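PDB 3NNR: transcriptional regulator, TetR family from Marinobacter aquaeolei, which probably binds DNA through an N-terminal helix-turn-helix domain and acts as a transcriptional regulator. Local coordinates for residues S13-N25 with W93-L105. Numbering follows the deposited sequence. Where two conformers were deposited one is given.
Sequences SSLELFNDKGERN and WSYRFFHRDLEYL. With SO4 (sulfate ion), chain D.
The backbone carbonyl O of N19 takes two N-H groups of R100: NH2 bonds at 3.0 Å, the oxygen lying in the guanidinium plane while NH2 stands above the carbonyl plane, and NH1 adds a weak bond. The side chain of N19 bonds at both ends of its amide, ND2 giving a nearly straight hydrogen bond to S94 O at 2.8 Å and OD1 accepting from F97 N at 3.0 Å. N19 thus sits as a knob among W93, S94, R96 and F97, where helix 78-94 gives way to helix 96-100. The R96 guanidinium covers one side of the N19 amide, the two planes 27° apart, while its own other face rests against W93. Its chain, bent at chi3 (83°), brings NE back to W93 O at 2.9 Å, and NH1 reaches a sulfate oxygen weakly. With an alanine here, the N19 amide would probably lose its stacked cover and W93 O one of its two donors. In this TetR-family fold the contact joins the end of helix 6-21, next to the predicted helix-turn-helix, to what is probably the regulatory domain, as in TetR relatives, the axes of segments 13-21 and 96-100 crossing at 53°. F18 CB lies 3.5 Å from F97 CG, and L15 CD1 meets F97 CE1. Beyond G22, where a CB would jam against the carbonyl O of K21 at these backbone angles, a water bridges E23 N, F97 O and D101 OD2. The E23 and D101 carboxylates lie near each other, but E23 pairs with K49 and with R24 of the second subunit, and D101 bonds Y104 of that subunit.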
ATOM      1  N   SER A  13     -20.530  -9.165  14.042  1.00 53.23           N
ATOM      2  CA  SER A  13     -20.733 -10.110  12.955  1.00 54.93           C
ATOM      3  C   SER A  13     -20.453  -9.521  11.575  1.00 52.51           C
ATOM      4  O   SER A  13     -19.906 -10.211  10.719  1.00 52.13           O
ATOM      5  CB  SER A  13     -22.136 -10.706  12.981  1.00 56.64           C
ATOM      6  OG  SER A  13     -22.265 -11.601  14.060  1.00 64.76           O
ATOM      7  N   SER A  14     -20.833  -8.270  11.354  1.00 52.72           N
ATOM      8  CA  SER A  14     -20.540  -7.610  10.074  1.00 51.22           C
ATOM      9  C   SER A  14     -19.041  -7.544   9.856  1.00 53.92           C
ATOM     10  O   SER A  14     -18.565  -7.884   8.761  1.00 59.07           O
ATOM     11  CB  SER A  14     -21.125  -6.231  10.016  1.00 50.81           C
ATOM     12  OG  SER A  14     -22.513  -6.336  10.045  1.00 54.36           O
ATOM     13  N   LEU A  15     -18.298  -7.143  10.887  1.00 52.96           N
ATOM     14  CA  LEU A  15     -16.824  -7.118  10.827  1.00 53.40           C
ATOM     15  C   LEU A  15     -16.229  -8.494  10.431  1.00 54.54           C
ATOM     16  O   LEU A  15     -15.343  -8.554   9.577  1.00 55.56           O
ATOM     17  CB  LEU A  15     -16.242  -6.635  12.173  1.00 54.50           C
ATOM     18  CG  LEU A  15     -14.714  -6.609  12.362  1.00 54.17           C
ATOM     19  CD1 LEU A  15     -14.066  -5.620  11.418  1.00 46.32           C
ATOM     20  CD2 LEU A  15     -14.383  -6.314  13.831  1.00 40.44           C
ATOM     21  N   GLU A  16     -16.753  -9.571  11.036  1.00 56.00           N
ATOM     22  CA  GLU A  16     -16.310 -10.967  10.783  0.50 56.18           C
ATOM     23  C   GLU A  16     -16.554 -11.363   9.330  1.00 56.29           C
ATOM     24  O   GLU A  16     -15.672 -11.926   8.674  1.00 55.02           O
ATOM     25  CB  GLU A  16     -17.048 -11.984  11.690  0.50 57.23           C
ATOM     26  CG  GLU A  16     -16.553 -13.458  11.581  0.50 61.88           C
ATOM     27  CD  GLU A  16     -17.563 -14.490  12.082  0.50 64.91           C
ATOM     28  OE1 GLU A  16     -18.344 -14.193  13.014  0.50 65.54           O
ATOM     29  OE2 GLU A  16     -17.564 -15.612  11.532  0.50 65.72           O
ATOM     30  N   LEU A  17     -17.768 -11.086   8.842  1.00 55.67           N
ATOM     31  CA  LEU A  17     -18.156 -11.411   7.456  1.00 53.02           C
ATOM     32  C   LEU A  17     -17.355 -10.545   6.465  1.00 53.65           C
ATOM     33  O   LEU A  17     -16.809 -11.080   5.520  1.00 59.38           O
ATOM     34  CB  LEU A  17     -19.664 -11.278   7.256  1.00 52.53           C
ATOM     35  CG  LEU A  17     -20.557 -12.308   7.968  1.00 51.07           C
ATOM     36  CD1 LEU A  17     -21.961 -11.821   7.968  1.00 45.82           C
ATOM     37  CD2 LEU A  17     -20.482 -13.722   7.349  1.00 48.64           C
ATOM     38  N   PHE A  18     -17.206  -9.241   6.728  1.00 53.79           N
ATOM     39  CA  PHE A  18     -16.400  -8.383   5.862  1.00 53.53           C
ATOM     40  C   PHE A  18     -14.936  -8.855   5.780  1.00 54.91           C
ATOM     41  O   PHE A  18     -14.425  -8.946   4.699  1.00 57.08           O
ATOM     42  CB  PHE A  18     -16.441  -6.883   6.233  1.00 50.89           C
ATOM     43  CG  PHE A  18     -17.824  -6.235   6.187  1.00 51.19           C
ATOM     44  CD1 PHE A  18     -18.871  -6.718   5.388  1.00 54.07           C
ATOM     45  CD2 PHE A  18     -18.041  -5.050   6.894  1.00 55.57           C
ATOM     46  CE1 PHE A  18     -20.143  -6.067   5.378  1.00 51.70           C
ATOM     47  CE2 PHE A  18     -19.290  -4.387   6.878  1.00 54.06           C
ATOM     48  CZ  PHE A  18     -20.340  -4.908   6.108  1.00 51.19           C
ATOM     49  N   ASN A  19     -14.304  -9.158   6.915  1.00 55.02           N
ATOM     50  CA  ASN A  19     -12.916  -9.624   6.978  1.00 51.65           C
ATOM     51  C   ASN A  19     -12.714 -10.972   6.276  1.00 54.17           C
ATOM     52  O   ASN A  19     -11.726 -11.155   5.544  1.00 55.14           O
ATOM     53  CB  ASN A  19     -12.435  -9.799   8.441  1.00 51.20           C
ATOM     54  CG  ASN A  19     -12.130  -8.484   9.185  1.00 48.89           C
ATOM     55  OD1 ASN A  19     -12.025  -7.393   8.622  1.00 51.77           O
ATOM     56  ND2 ASN A  19     -11.922  -8.621  10.483  1.00 37.18           N
ATOM     57  N   ASP A  20     -13.663 -11.878   6.466  1.00 57.59           N
ATOM     58  CA  ASP A  20     -13.579 -13.230   5.948  1.00 61.23           C
ATOM     59  C   ASP A  20     -13.969 -13.331   4.464  1.00 63.36           C
ATOM     60  O   ASP A  20     -13.252 -13.971   3.698  1.00 63.78           O
ATOM     61  CB  ASP A  20     -14.447 -14.179   6.799  1.00 62.93           C
ATOM     62  CG  ASP A  20     -14.218 -15.658   6.468  1.00 76.30           C
ATOM     63  OD1 ASP A  20     -13.049 -16.119   6.576  1.00 84.31           O
ATOM     64  OD2 ASP A  20     -15.208 -16.368   6.138  1.00 80.57           O
ATOM     65  N   LYS A  21     -15.107 -12.749   4.073  1.00 64.06           N
ATOM     66  CA  LYS A  21     -15.609 -12.838   2.671  1.00 64.68           C
ATOM     67  C   LYS A  21     -15.354 -11.598   1.786  1.00 61.67           C
ATOM     68  O   LYS A  21     -15.460 -11.696   0.577  1.00 63.41           O
ATOM     69  CB  LYS A  21     -17.123 -13.119   2.658  1.00 65.40           C
ATOM     70  CG  LYS A  21     -17.638 -14.337   3.430  1.00 65.95           C
ATOM     71  CD  LYS A  21     -17.231 -15.634   2.848  1.00 78.44           C
ATOM     72  CE  LYS A  21     -17.938 -16.797   3.570  1.00 87.40           C
ATOM     73  NZ  LYS A  21     -17.344 -18.141   3.229  1.00 80.74           N
ATOM     74  N   GLY A  22     -15.042 -10.450   2.372  1.00 58.19           N
ATOM     75  CA  GLY A  22     -14.838  -9.201   1.622  1.00 57.11           C
ATOM     76  C   GLY A  22     -16.114  -8.393   1.719  1.00 54.79           C
ATOM     77  O   GLY A  22     -17.198  -8.947   1.501  1.00 57.21           O
ATOM     78  N   GLU A  23     -16.022  -7.099   2.011  1.00 50.36           N
ATOM     79  CA  GLU A  23     -17.250  -6.291   2.087  1.00 55.47           C
ATOM     80  C   GLU A  23     -18.015  -6.265   0.746  1.00 56.20           C
ATOM     81  O   GLU A  23     -19.225  -6.173   0.739  1.00 61.84           O
ATOM     82  CB  GLU A  23     -17.005  -4.876   2.640  1.00 54.41           C
ATOM     83  CG  GLU A  23     -16.706  -3.795   1.616  1.00 59.10           C
ATOM     84  CD  GLU A  23     -17.926  -3.253   0.907  1.00 64.72           C
ATOM     85  OE1 GLU A  23     -19.063  -3.262   1.451  1.00 64.84           O
ATOM     86  OE2 GLU A  23     -17.725  -2.786  -0.217  1.00 62.62           O
ATOM     87  N   ARG A  24     -17.281  -6.287  -0.353  1.00 56.92           N
ATOM     88  CA  ARG A  24     -17.799  -6.382  -1.721  1.00 60.52           C
ATOM     89  C   ARG A  24     -18.944  -7.413  -1.783  1.00 61.78           C
ATOM     90  O   ARG A  24     -20.028  -7.130  -2.289  1.00 65.62           O
ATOM     91  CB  ARG A  24     -16.687  -6.909  -2.642  1.00 64.22           C
ATOM     92  CG  ARG A  24     -16.415  -6.152  -3.922  1.00 74.48           C
ATOM     93  CD  ARG A  24     -15.988  -7.062  -5.069  1.00 74.60           C
ATOM     94  NE  ARG A  24     -14.749  -6.650  -5.723  1.00 92.85           N
ATOM     95  CZ  ARG A  24     -14.342  -7.038  -6.951  1.00 92.47           C
ATOM     96  NH1 ARG A  24     -15.083  -7.815  -7.778  1.00 86.30           N
ATOM     97  NH2 ARG A  24     -13.164  -6.592  -7.387  1.00 93.87           N
ATOM     98  N   ASN A  25     -18.692  -8.587  -1.200  1.00 59.85           N
ATOM     99  CA  ASN A  25     -19.588  -9.741  -1.279  1.00 60.64           C
ATOM    100  C   ASN A  25     -20.575  -9.904  -0.139  1.00 57.61           C
ATOM    101  O   ASN A  25     -21.277 -10.897  -0.105  1.00 59.20           O
ATOM    102  CB  ASN A  25     -18.771 -11.034  -1.346  1.00 62.52           C
ATOM    103  CG  ASN A  25     -17.763 -11.045  -2.461  1.00 62.84           C
ATOM    104  OD1 ASN A  25     -16.589 -11.243  -2.204  1.00 55.76           O
ATOM    105  ND2 ASN A  25     -18.206 -10.818  -3.703  1.00 67.70           N
ATOM    106  N   TRP A  93      -4.828  -6.008  11.206  1.00 52.53           N
ATOM    107  CA  TRP A  93      -5.333  -7.371  11.005  1.00 52.53           C
ATOM    108  C   TRP A  93      -6.808  -7.434  11.378  1.00 50.64           C
ATOM    109  O   TRP A  93      -7.626  -7.955  10.604  1.00 50.55           O
ATOM    110  CB  TRP A  93      -4.554  -8.452  11.802  1.00 50.90           C
ATOM    111  CG  TRP A  93      -5.200  -9.819  11.704  1.00 58.50           C
ATOM    112  CD1 TRP A  93      -6.045 -10.422  12.621  1.00 62.82           C
ATOM    113  CD2 TRP A  93      -5.102 -10.726  10.603  1.00 61.96           C
ATOM    114  NE1 TRP A  93      -6.454 -11.657  12.150  1.00 62.80           N
ATOM    115  CE2 TRP A  93      -5.888 -11.866  10.917  1.00 66.99           C
ATOM    116  CE3 TRP A  93      -4.434 -10.682   9.382  1.00 70.55           C
ATOM    117  CZ2 TRP A  93      -6.011 -12.965  10.038  1.00 79.77           C
ATOM    118  CZ3 TRP A  93      -4.552 -11.782   8.495  1.00 83.66           C
ATOM    119  CH2 TRP A  93      -5.340 -12.906   8.838  1.00 79.98           C
ATOM    120  N   SER A  94      -7.145  -6.908  12.556  1.00 51.61           N
ATOM    121  CA  SER A  94      -8.516  -7.041  13.084  1.00 52.16           C
ATOM    122  C   SER A  94      -9.572  -6.325  12.226  1.00 51.40           C
ATOM    123  O   SER A  94     -10.741  -6.723  12.236  1.00 55.09           O
ATOM    124  CB  SER A  94      -8.584  -6.614  14.563  1.00 54.07           C
ATOM    125  OG  SER A  94      -7.799  -7.473  15.388  1.00 55.32           O
ATOM    126  N   TYR A  95      -9.150  -5.297  11.488  1.00 47.69           N
ATOM    127  CA  TYR A  95     -10.022  -4.518  10.642  1.00 48.40           C
ATOM    128  C   TYR A  95      -9.533  -4.620   9.188  1.00 51.54           C
ATOM    129  O   TYR A  95      -9.733  -3.705   8.391  1.00 51.03           O
ATOM    130  CB  TYR A  95     -10.041  -3.074  11.165  1.00 48.94           C
ATOM    131  CG  TYR A  95     -10.749  -2.953  12.497  1.00 45.37           C
ATOM    132  CD1 TYR A  95     -10.110  -3.319  13.685  1.00 54.38           C
ATOM    133  CD2 TYR A  95     -12.069  -2.476  12.585  1.00 53.03           C
ATOM    134  CE1 TYR A  95     -10.748  -3.243  14.930  1.00 48.22           C
ATOM    135  CE2 TYR A  95     -12.737  -2.382  13.857  1.00 48.10           C
ATOM    136  CZ  TYR A  95     -12.058  -2.769  15.029  1.00 50.39           C
ATOM    137  OH  TYR A  95     -12.653  -2.710  16.305  1.00 51.65           O
ATOM    138  N   ARG A  96      -8.972  -5.782   8.825  1.00 52.23           N
ATOM    139  CA  ARG A  96      -8.374  -5.986   7.495  1.00 53.05           C
ATOM    140  C   ARG A  96      -9.293  -5.665   6.317  1.00 49.68           C
ATOM    141  O   ARG A  96      -8.786  -5.284   5.253  1.00 50.63           O
ATOM    142  CB  ARG A  96      -7.713  -7.393   7.340  1.00 50.03           C
ATOM    143  CG  ARG A  96      -8.668  -8.535   7.036  1.00 61.04           C
ATOM    144  CD  ARG A  96      -8.123  -9.940   7.389  1.00 50.68           C
ATOM    145  NE  ARG A  96      -8.360 -10.148   8.807  1.00 64.25           N
ATOM    146  CZ  ARG A  96      -9.071 -11.120   9.374  1.00 61.37           C
ATOM    147  NH1 ARG A  96      -9.578 -12.136   8.680  1.00 57.05           N
ATOM    148  NH2 ARG A  96      -9.205 -11.112  10.694  1.00 71.20           N
ATOM    149  N   PHE A  97     -10.603  -5.821   6.500  1.00 49.13           N
ATOM    150  CA  PHE A  97     -11.602  -5.527   5.434  1.00 50.81           C
ATOM    151  C   PHE A  97     -11.552  -4.066   4.954  1.00 50.13           C
ATOM    152  O   PHE A  97     -11.835  -3.779   3.794  1.00 54.57           O
ATOM    153  CB  PHE A  97     -13.049  -5.836   5.890  1.00 49.21           C
ATOM    154  CG  PHE A  97     -13.719  -4.676   6.583  1.00 50.75           C
ATOM    155  CD1 PHE A  97     -13.463  -4.399   7.904  1.00 55.59           C
ATOM    156  CD2 PHE A  97     -14.550  -3.794   5.860  1.00 52.17           C
ATOM    157  CE1 PHE A  97     -14.051  -3.289   8.543  1.00 49.53           C
ATOM    158  CE2 PHE A  97     -15.112  -2.689   6.465  1.00 53.09           C
ATOM    159  CZ  PHE A  97     -14.861  -2.427   7.817  1.00 55.36           C
ATOM    160  N   PHE A  98     -11.207  -3.158   5.857  1.00 49.21           N
ATOM    161  CA  PHE A  98     -11.223  -1.727   5.578  1.00 51.15           C
ATOM    162  C   PHE A  98     -10.192  -1.309   4.526  1.00 54.13           C
ATOM    163  O   PHE A  98     -10.561  -0.792   3.472  1.00 51.51           O
ATOM    164  CB  PHE A  98     -11.058  -0.960   6.880  1.00 49.80           C
ATOM    165  CG  PHE A  98     -11.277   0.498   6.754  1.00 53.64           C
ATOM    166  CD1 PHE A  98     -12.556   1.006   6.707  1.00 53.50           C
ATOM    167  CD2 PHE A  98     -10.204   1.376   6.733  1.00 57.48           C
ATOM    168  CE1 PHE A  98     -12.769   2.365   6.596  1.00 52.60           C
ATOM    169  CE2 PHE A  98     -10.406   2.734   6.627  1.00 59.93           C
ATOM    170  CZ  PHE A  98     -11.691   3.229   6.549  1.00 63.57           C
ATOM    171  N   HIS A  99      -8.922  -1.602   4.777  1.00 55.75           N
ATOM    172  CA  HIS A  99      -7.849  -1.218   3.826  1.00 57.82           C
ATOM    173  C   HIS A  99      -7.906  -1.941   2.482  1.00 57.51           C
ATOM    174  O   HIS A  99      -7.394  -1.429   1.479  1.00 61.05           O
ATOM    175  CB  HIS A  99      -6.478  -1.342   4.468  1.00 56.45           C
ATOM    176  CG  HIS A  99      -6.361  -0.518   5.705  1.00 62.61           C
ATOM    177  ND1 HIS A  99      -6.791  -0.975   6.935  1.00 64.00           N
ATOM    178  CD2 HIS A  99      -5.930   0.754   5.896  1.00 60.72           C
ATOM    179  CE1 HIS A  99      -6.600  -0.023   7.834  1.00 78.61           C
ATOM    180  NE2 HIS A  99      -6.075   1.033   7.232  1.00 68.68           N
ATOM    181  N   ARG A 100      -8.580  -3.086   2.467  1.00 55.76           N
ATOM    182  CA  ARG A 100      -8.729  -3.904   1.276  1.00 56.70           C
ATOM    183  C   ARG A 100      -9.648  -3.247   0.243  1.00 59.76           C
ATOM    184  O   ARG A 100      -9.325  -3.251  -0.946  1.00 61.10           O
ATOM    185  CB  ARG A 100      -9.238  -5.269   1.688  1.00 54.89           C
ATOM    186  CG  ARG A 100      -9.426  -6.271   0.573  1.00 61.11           C
ATOM    187  CD  ARG A 100      -9.456  -7.664   1.187  1.00 60.72           C
ATOM    188  NE  ARG A 100     -10.604  -7.871   2.036  1.00 65.72           N
ATOM    189  CZ  ARG A 100     -10.714  -8.754   3.031  1.00 62.49           C
ATOM    190  NH1 ARG A 100      -9.718  -9.521   3.426  1.00 55.81           N
ATOM    191  NH2 ARG A 100     -11.862  -8.831   3.680  1.00 67.79           N
ATOM    192  N   ASP A 101     -10.765  -2.678   0.703  1.00 57.09           N
ATOM    193  CA  ASP A 101     -11.734  -2.020  -0.156  1.00 57.31           C
ATOM    194  C   ASP A 101     -11.740  -0.518   0.097  1.00 57.94           C
ATOM    195  O   ASP A 101     -12.715   0.183  -0.243  1.00 61.93           O
ATOM    196  CB  ASP A 101     -13.126  -2.668   0.029  1.00 56.82           C
ATOM    197  CG  ASP A 101     -13.318  -3.913  -0.828  1.00 65.27           C
ATOM    198  OD1 ASP A 101     -12.894  -3.894  -2.009  1.00 81.32           O
ATOM    199  OD2 ASP A 101     -13.982  -4.870  -0.371  1.00 59.86           O
ATOM    200  N   LEU A 102     -10.598   0.004   0.536  1.00 57.44           N
ATOM    201  CA  LEU A 102     -10.545   1.390   1.013  1.00 60.30           C
ATOM    202  C   LEU A 102     -11.165   2.390   0.058  1.00 62.33           C
ATOM    203  O   LEU A 102     -12.078   3.105   0.423  1.00 67.12           O
ATOM    204  CB  LEU A 102      -9.094   1.807   1.338  1.00 61.52           C
ATOM    205  CG  LEU A 102      -8.841   3.170   2.015  1.00 63.61           C
ATOM    206  CD1 LEU A 102      -9.680   3.269   3.267  1.00 50.86           C
ATOM    207  CD2 LEU A 102      -7.329   3.424   2.304  1.00 51.37           C
ATOM    208  N   GLU A 103     -10.733   2.349  -1.194  1.00 63.87           N
ATOM    209  CA  GLU A 103     -11.117   3.357  -2.153  1.00 61.87           C
ATOM    210  C   GLU A 103     -12.602   3.351  -2.490  1.00 62.34           C
ATOM    211  O   GLU A 103     -13.199   4.426  -2.677  1.00 65.24           O
ATOM    212  CB  GLU A 103     -10.176   3.278  -3.339  1.00 64.26           C
ATOM    213  CG  GLU A 103     -10.367   4.355  -4.390  1.00 69.08           C
ATOM    214  CD  GLU A 103      -9.252   4.396  -5.408  1.00 70.57           C
ATOM    215  OE1 GLU A 103      -8.168   3.773  -5.177  1.00 76.39           O
ATOM    216  OE2 GLU A 103      -9.472   5.064  -6.445  1.00 70.94           O
ATOM    217  N   TYR A 104     -13.232   2.182  -2.506  1.00 60.10           N
ATOM    218  CA  TYR A 104     -14.694   2.145  -2.719  1.00 59.52           C
ATOM    219  C   TYR A 104     -15.446   2.659  -1.490  1.00 57.82           C
ATOM    220  O   TYR A 104     -16.498   3.290  -1.605  1.00 57.99           O
ATOM    221  CB  TYR A 104     -15.176   0.742  -3.062  1.00 58.26           C
ATOM    222  CG  TYR A 104     -14.640   0.245  -4.364  1.00 54.55           C
ATOM    223  CD1 TYR A 104     -15.282   0.555  -5.568  1.00 53.77           C
ATOM    224  CD2 TYR A 104     -13.462  -0.506  -4.421  1.00 49.71           C
ATOM    225  CE1 TYR A 104     -14.775   0.092  -6.801  1.00 52.81           C
ATOM    226  CE2 TYR A 104     -12.948  -0.957  -5.646  1.00 51.15           C
ATOM    227  CZ  TYR A 104     -13.616  -0.667  -6.828  1.00 51.53           C
ATOM    228  OH  TYR A 104     -13.161  -1.118  -8.027  1.00 56.76           O
ATOM    229  N   LEU A 105     -14.910   2.366  -0.308  1.00 58.07           N
ATOM    230  CA  LEU A 105     -15.540   2.794   0.946  1.00 57.09           C
ATOM    231  C   LEU A 105     -15.497   4.343   1.077  1.00 57.45           C
ATOM    232  O   LEU A 105     -16.520   4.965   1.343  1.00 55.58           O
ATOM    233  CB  LEU A 105     -14.931   2.032   2.119  1.00 56.49           C
ATOM    234  CG  LEU A 105     -15.246   0.515   2.069  1.00 59.37           C
ATOM    235  CD1 LEU A 105     -14.510  -0.244   3.161  1.00 56.17           C
ATOM    236  CD2 LEU A 105     -16.751   0.234   2.173  1.00 51.75           C
TER
HETATM  237  S   SO4 D 232      -8.581 -13.640   5.192  1.00 92.65           S
HETATM  238  O1  SO4 D 232      -7.414 -14.521   5.303  1.00 92.94           O
HETATM  239  O2  SO4 D 232      -9.373 -13.768   3.940  1.00 85.81           O
HETATM  240  O3  SO4 D 232      -9.468 -13.978   6.323  1.00 79.13           O
HETATM  241  O4  SO4 D 232      -7.955 -12.322   5.233  1.00 81.39           O
HETATM  242  O   HOH W   1     -13.265  -5.624   2.281  1.00 44.30           O